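Local coordinates for protein putative laminarinase (Phanerochaete chrysosporium, PDB 2WNE) that probably hydrolyses the glycosidic bonds of beta-glucans such as laminarin, as a glycoside hydrolase of family 16, at residues 113-118 with 131-136; 127-132 with 166-171. The protein carries 1 engineered substitution. One frame throughout, in Å; residues are numbered along the deposited sequence. Where two conformers were deposited one is given.

Contact 1. Residues 113-118 with 131-136. Engineered in segment 113-118: Ser115 (natural residue Glu). With GLC (alpha-D-glucopyranose), chain B; BGC (beta-D-glucopyranose), chain C.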
loop_
_atom_site.group_PDB
_atom_site.type_symbol
_atom_site.label_atom_id
_atom_site.label_comp_id
_atom_site.label_asym_id
_atom_site.label_seq_id
_atom_site.Cartn_x
_atom_site.Cartn_y
_atom_site.Cartn_z
ATOM N N GLY A 113 -17.442 1.274 -3.008
ATOM C CA GLY A 113 -16.737 2.550 -2.878
ATOM C C GLY A 113 -15.311 2.464 -3.416
ATOM O O GLY A 113 -14.535 3.418 -3.291
ATOM N N GLY A 114 -14.985 1.309 -4.018
ATOM C CA GLY A 114 -13.698 1.063 -4.674
ATOM C C GLY A 114 -12.513 0.891 -3.731
ATOM O O GLY A 114 -12.586 1.217 -2.551
ATOM N N SER A 115 -11.422 0.359 -4.259
ATOM C CA SER A 115 -10.154 0.375 -3.558
ATOM C C SER A 115 -9.014 0.513 -4.590
ATOM O O SER A 115 -9.097 -0.035 -5.677
ATOM C CB SER A 115 -10.005 -0.826 -2.585
ATOM O OG SER A 115 -9.853 -2.084 -3.206
ATOM N N VAL A 116 -8.020 1.341 -4.273
ATOM C CA VAL A 116 -6.845 1.497 -5.093
ATOM C C VAL A 116 -5.602 1.205 -4.256
ATOM O O VAL A 116 -5.391 1.828 -3.207
ATOM C CB VAL A 116 -6.764 2.905 -5.800
ATOM C CG1 VAL A 116 -7.178 4.033 -4.878
ATOM C CG2 VAL A 116 -5.372 3.163 -6.365
ATOM N N ASP A 117 -4.807 0.230 -4.712
ATOM C CA ASP A 117 -3.535 -0.106 -4.077
ATOM C C ASP A 117 -2.408 0.643 -4.775
ATOM O O ASP A 117 -2.266 0.563 -5.997
ATOM C CB ASP A 117 -3.263 -1.614 -4.115
ATOM C CG ASP A 117 -4.245 -2.405 -3.273
ATOM O OD1 ASP A 117 -4.021 -2.539 -2.054
ATOM O OD2 ASP A 117 -5.234 -2.899 -3.844
ATOM N N ILE A 118 -1.626 1.365 -3.978
ATOM C CA ILE A 118 -0.523 2.196 -4.470
ATOM C C ILE A 118 0.794 1.420 -4.287
ATOM O O ILE A 118 1.643 1.368 -5.167
ATOM C CB ILE A 118 -0.546 3.593 -3.714
ATOM C CG1 ILE A 118 -1.916 4.270 -3.936
ATOM C CG2 ILE A 118 0.603 4.515 -4.180
ATOM C CD1 ILE A 118 -2.333 5.355 -2.919
ATOM N N THR A 131 -3.255 -1.691 -8.187
ATOM C CA THR A 131 -4.474 -2.444 -8.495
ATOM C C THR A 131 -5.730 -1.725 -8.014
ATOM O O THR A 131 -5.754 -1.158 -6.912
ATOM C CB THR A 131 -4.442 -3.882 -7.850
ATOM O OG1 THR A 131 -3.146 -4.447 -8.025
ATOM C CG2 THR A 131 -5.505 -4.838 -8.496
ATOM N N LEU A 132 -6.763 -1.747 -8.856
ATOM C CA LEU A 132 -8.103 -1.288 -8.459
ATOM C C LEU A 132 -8.984 -2.499 -8.244
ATOM O O LEU A 132 -8.871 -3.494 -8.978
ATOM C CB LEU A 132 -8.765 -0.414 -9.528
ATOM C CG LEU A 132 -8.044 0.759 -10.199
ATOM C CD1 LEU A 132 -9.067 1.524 -11.066
ATOM C CD2 LEU A 132 -7.389 1.658 -9.161
ATOM N N HIS A 133 -9.835 -2.422 -7.217
ATOM C CA HIS A 133 -10.927 -3.377 -7.040
ATOM C C HIS A 133 -12.226 -2.611 -7.042
ATOM O O HIS A 133 -12.378 -1.627 -6.291
ATOM C CB HIS A 133 -10.767 -4.145 -5.715
ATOM C CG HIS A 133 -9.515 -4.957 -5.647
ATOM N ND1 HIS A 133 -9.511 -6.329 -5.777
ATOM C CD2 HIS A 133 -8.223 -4.589 -5.482
ATOM C CE1 HIS A 133 -8.268 -6.772 -5.687
ATOM N NE2 HIS A 133 -7.470 -5.737 -5.501
ATOM N N THR A 134 -13.167 -3.040 -7.886
ATOM C CA THR A 134 -14.483 -2.396 -7.974
ATOM C C THR A 134 -15.655 -3.420 -7.988
ATOM O O THR A 134 -15.423 -4.638 -7.997
ATOM C CB THR A 134 -14.567 -1.483 -9.230
ATOM O OG1 THR A 134 -14.503 -2.291 -10.409
ATOM C CG2 THR A 134 -13.414 -0.484 -9.276
ATOM N N GLY A 135 -16.901 -2.927 -7.933
ATOM C CA GLY A 135 -18.067 -3.709 -8.391
ATOM C C GLY A 135 -18.122 -3.796 -9.929
ATOM O O GLY A 135 -17.121 -3.494 -10.625
ATOM N N ALA A 136 -19.297 -4.188 -10.458
ATOM C CA ALA A 136 -19.486 -4.589 -11.870
ATOM C C ALA A 136 -19.259 -3.463 -12.849
ATOM O O ALA A 136 -19.393 -2.293 -12.490
ATOM C CB ALA A 136 -20.898 -5.167 -12.084
HETATM C C1 GLC B . -6.534 -4.986 -1.541
HETATM C C2 GLC B . -7.868 -5.586 -1.037
HETATM C C3 GLC B . -7.941 -5.511 0.492
HETATM C C4 GLC B . -6.555 -5.643 1.138
HETATM C C5 GLC B . -5.700 -4.440 0.723
HETATM C C6 GLC B . -4.278 -4.414 1.285
HETATM O O1 GLC B . -6.733 -4.326 -2.768
HETATM O O2 GLC B . -9.024 -5.065 -1.677
HETATM O O3 GLC B . -8.760 -6.547 0.948
HETATM O O4 GLC B . -6.690 -5.611 2.545
HETATM O O5 GLC B . -5.677 -4.226 -0.677
HETATM O O6 GLC B . -3.495 -5.472 0.728
HETATM C C2 BGC C . -5.711 -9.304 -2.869
HETATM C C3 BGC C . -5.619 -7.839 -3.287
HETATM C C4 BGC C . -4.611 -7.568 -4.404
HETATM C C5 BGC C . -4.807 -8.571 -5.537
HETATM C C6 BGC C . -3.700 -8.435 -6.586
HETATM C C1 BGC C . -5.856 -10.200 -4.088
HETATM O O2 BGC C . -6.828 -9.477 -2.033
HETATM O O3 BGC C . -5.273 -7.071 -2.173
HETATM O O4 BGC C . -4.749 -6.245 -4.876
HETATM O O5 BGC C . -4.815 -9.899 -5.011
HETATM O O6 BGC C . -3.944 -9.354 -7.633
#
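Gly114 CA lies 3.4 Å from His133 O, a CA-H...O contact just before the two strands of this hairpin begin to pair. Ser115 and His133 form an antiparallel hydrogen-bonded pair, with His133 N reaching Ser115 O at 2.9 Å and Ser115 N returning a bond to His133 O. Ser115 is engineered in place of the natural glutamate. Its hydroxyl lies between the backbone N and the carbonyl carbon (chi1 70°), which brings OG to 3.4 Å from His133 CB, and Trp110 NE1 gives OG a weak hydrogen bond. On the other face, Val116 and Leu132 run side by side, CB to CD2 3.6 Å, against Ile196 of the facing sheet. Asp117 returns to the sugar side. Its N binds Thr131 O almost straight (2.8 Å, 175°), while in the conformer given OD2 stands at the edge of the His133 ring, near its plane, 3.8 Å from CD2. The 2.3 Å from Asp117 OD2 to O1 of the alpha-glucose is doubtfully short, and it too rests on one of two conformers. His133 NE2 donates to O4 of a beta-glucose at 2.8 Å, and O2 of the alpha-glucose sits over one ring face. With an alanine in place of this histidine, that O4 would probably lose its N-H donor, and the space under O2 would be left unfilled. Ser115, Asp117 and Glu120 match the E-x-D-x-x-E signature of GH16 enzymes apart from the replaced first acid, consistent with a catalytic cleft in which backbone pairing fixes the spacing of the sugar-facing groups.

Contact 2. Residues 127-132 with 166-171. With BGC (beta-D-glucopyranose), chain C.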
loop_
_atom_site.group_PDB
_atom_site.type_symbol
_atom_site.label_atom_id
_atom_site.label_comp_id
_atom_site.label_asym_id
_atom_site.label_seq_id
_atom_site.Cartn_x
_atom_site.Cartn_y
_atom_site.Cartn_z
ATOM N N PRO A 127 8.123 -7.001 -8.929
ATOM C CA PRO A 127 7.960 -5.575 -8.607
ATOM C C PRO A 127 6.646 -5.243 -7.866
ATOM O O PRO A 127 5.817 -6.133 -7.572
ATOM C CB PRO A 127 7.963 -4.937 -9.993
ATOM C CG PRO A 127 7.176 -5.979 -10.843
ATOM C CD PRO A 127 7.636 -7.319 -10.294
ATOM N N ASN A 128 6.454 -3.958 -7.584
ATOM C CA ASN A 128 5.215 -3.449 -7.016
ATOM C C ASN A 128 4.023 -3.684 -7.956
ATOM O O ASN A 128 4.169 -3.624 -9.201
ATOM C CB ASN A 128 5.355 -1.950 -6.768
ATOM C CG ASN A 128 4.231 -1.385 -5.894
ATOM O OD1 ASN A 128 4.003 -1.870 -4.803
ATOM N ND2 ASN A 128 3.542 -0.347 -6.379
ATOM N N ALA A 129 2.865 -3.944 -7.352
ATOM C CA ALA A 129 1.577 -3.985 -8.046
ATOM C C ALA A 129 0.694 -2.808 -7.589
ATOM O O ALA A 129 0.603 -2.485 -6.372
ATOM C CB ALA A 129 0.862 -5.361 -7.822
ATOM N N MET A 130 0.109 -2.140 -8.586
ATOM C CA MET A 130 -0.898 -1.081 -8.426
ATOM C C MET A 130 -2.217 -1.593 -9.026
ATOM O O MET A 130 -2.275 -1.920 -10.213
ATOM C CB MET A 130 -0.412 0.223 -9.094
ATOM C CG MET A 130 0.818 0.764 -8.396
ATOM S SD MET A 130 2.211 1.303 -9.417
ATOM C CE MET A 130 2.682 -0.216 -10.306
ATOM N N THR A 131 -3.255 -1.691 -8.187
ATOM C CA THR A 131 -4.474 -2.444 -8.495
ATOM C C THR A 131 -5.730 -1.725 -8.014
ATOM O O THR A 131 -5.754 -1.158 -6.912
ATOM C CB THR A 131 -4.442 -3.882 -7.850
ATOM O OG1 THR A 131 -3.146 -4.447 -8.025
ATOM C CG2 THR A 131 -5.505 -4.838 -8.496
ATOM N N LEU A 132 -6.763 -1.747 -8.856
ATOM C CA LEU A 132 -8.103 -1.288 -8.459
ATOM C C LEU A 132 -8.984 -2.499 -8.244
ATOM O O LEU A 132 -8.871 -3.494 -8.978
ATOM C CB LEU A 132 -8.765 -0.414 -9.528
ATOM C CG LEU A 132 -8.044 0.759 -10.199
ATOM C CD1 LEU A 132 -9.067 1.524 -11.066
ATOM C CD2 LEU A 132 -7.389 1.658 -9.161
ATOM N N GLY A 166 -4.826 -4.785 -12.408
ATOM C CA GLY A 166 -3.543 -4.414 -11.870
ATOM C C GLY A 166 -2.521 -4.055 -12.912
ATOM O O GLY A 166 -2.639 -4.437 -14.072
ATOM N N VAL A 167 -1.486 -3.347 -12.448
ATOM C CA VAL A 167 -0.301 -2.993 -13.237
ATOM C C VAL A 167 0.954 -3.326 -12.407
ATOM O O VAL A 167 1.022 -3.047 -11.189
ATOM C CB VAL A 167 -0.306 -1.479 -13.629
ATOM C CG1 VAL A 167 0.944 -1.082 -14.436
ATOM C CG2 VAL A 167 -1.614 -1.101 -14.373
ATOM N N GLN A 168 1.929 -3.931 -13.077
ATOM C CA GLN A 168 3.235 -4.205 -12.487
ATOM C C GLN A 168 4.205 -3.043 -12.776
ATOM O O GLN A 168 4.347 -2.600 -13.928
ATOM C CB GLN A 168 3.784 -5.538 -13.046
ATOM C CG GLN A 168 2.905 -6.801 -12.764
ATOM C CD GLN A 168 3.065 -7.321 -11.339
ATOM O OE1 GLN A 168 2.103 -7.330 -10.555
ATOM N NE2 GLN A 168 4.296 -7.732 -10.980
ATOM N N ALA A 169 4.870 -2.539 -11.735
ATOM C CA ALA A 169 5.900 -1.490 -11.919
ATOM C C ALA A 169 7.075 -2.045 -12.738
ATOM O O ALA A 169 7.412 -3.219 -12.602
ATOM C CB ALA A 169 6.378 -0.941 -10.585
ATOM N N PRO A 170 7.679 -1.215 -13.619
ATOM C CA PRO A 170 8.764 -1.734 -14.451
ATOM C C PRO A 170 10.106 -2.096 -13.760
ATOM O O PRO A 170 10.892 -2.829 -14.351
ATOM C CB PRO A 170 8.961 -0.620 -15.500
ATOM C CG PRO A 170 8.528 0.611 -14.826
ATOM C CD PRO A 170 7.346 0.177 -13.987
ATOM N N THR A 171 10.388 -1.598 -12.562
ATOM C CA THR A 171 11.705 -1.875 -11.936
ATOM C C THR A 171 11.553 -2.657 -10.634
ATOM O O THR A 171 10.533 -2.549 -9.932
ATOM C CB THR A 171 12.542 -0.580 -11.653
ATOM O OG1 THR A 171 11.871 0.237 -10.687
ATOM C CG2 THR A 171 12.792 0.234 -12.946
HETATM C C2 BGC C . -5.711 -9.304 -2.869
HETATM C C3 BGC C . -5.619 -7.839 -3.287
HETATM C C4 BGC C . -4.611 -7.568 -4.404
HETATM C C5 BGC C . -4.807 -8.571 -5.537
HETATM C C6 BGC C . -3.700 -8.435 -6.586
HETATM C C1 BGC C . -5.856 -10.200 -4.088
HETATM O O2 BGC C . -6.828 -9.477 -2.033
HETATM O O3 BGC C . -5.273 -7.071 -2.173
HETATM O O4 BGC C . -4.749 -6.245 -4.876
HETATM O O5 BGC C . -4.815 -9.899 -5.011
HETATM O O6 BGC C . -3.944 -9.354 -7.633
HETATM O O HOH W 1 5.226 -8.731 -8.336
#
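The Gln168 side chain crosses that of Pro127 at about a right angle, NE2 coming 3.4 Å from Pro127 CG. A bend at chi2 (-78°) turns the glutamine chain back over the neighbouring strand, leaving OE1 beside the Ala129 methyl at 3.6 Å. A water ties Gln168 to Pro127 as well: it accepts from Gln168 NE2 at 3.0 Å and lies within bonding distance of Pro127 O, probably donating to it. Next to them, Pro127 CB rests 3.2 Å from Ala169 O. On the reverse face the bent Met130 chain carries CE to the Ala169 methyl, 3.8 Å from its CB. Behind these side chains lies the backbone: Ala169 N bonds to Asn128 O, and Met130 and Val167 exchange a bond each way, Met130 N to Val167 O being nearly straight (172°). With no side chain on Gly166, its CA comes to 4.0 Å from Thr131 CA. Farther out, Met130 and Val167 pack on Ala229 of the opposing sheet. The chemistry divides by face: Met130 and Val167 supply apolar packing inside the sandwich, whereas Ala129, Thr131 and Gln168 share the face turned to the bound sugar, where Thr131 CB lies 3.8 Å from O4 of the beta-glucose and water serves the glutamine N-H.

Contact 1 and contact 2 lie on opposite edges of strand 129-133, which pairs antiparallel with strand 115-120 in the first and with strand 165-168 in the second. Their centres are 14 Å apart, and they share Thr131 and Leu132. Along the chain, residues 113-118 come first, then 127-132 running into 131-136, and finally 166-171 after a long, mostly loop excursion. Ile118 O probably accepts a hydrogen bond from Asn128 ND2 (2.8 Å), tying the two together directly. All belong to one sheet of the GH16 beta-sandwich: contact 1 carries the sugar-binding His133, and contact 2 extends the sheet by one more strand, with Thr131 still at the beta-glucose.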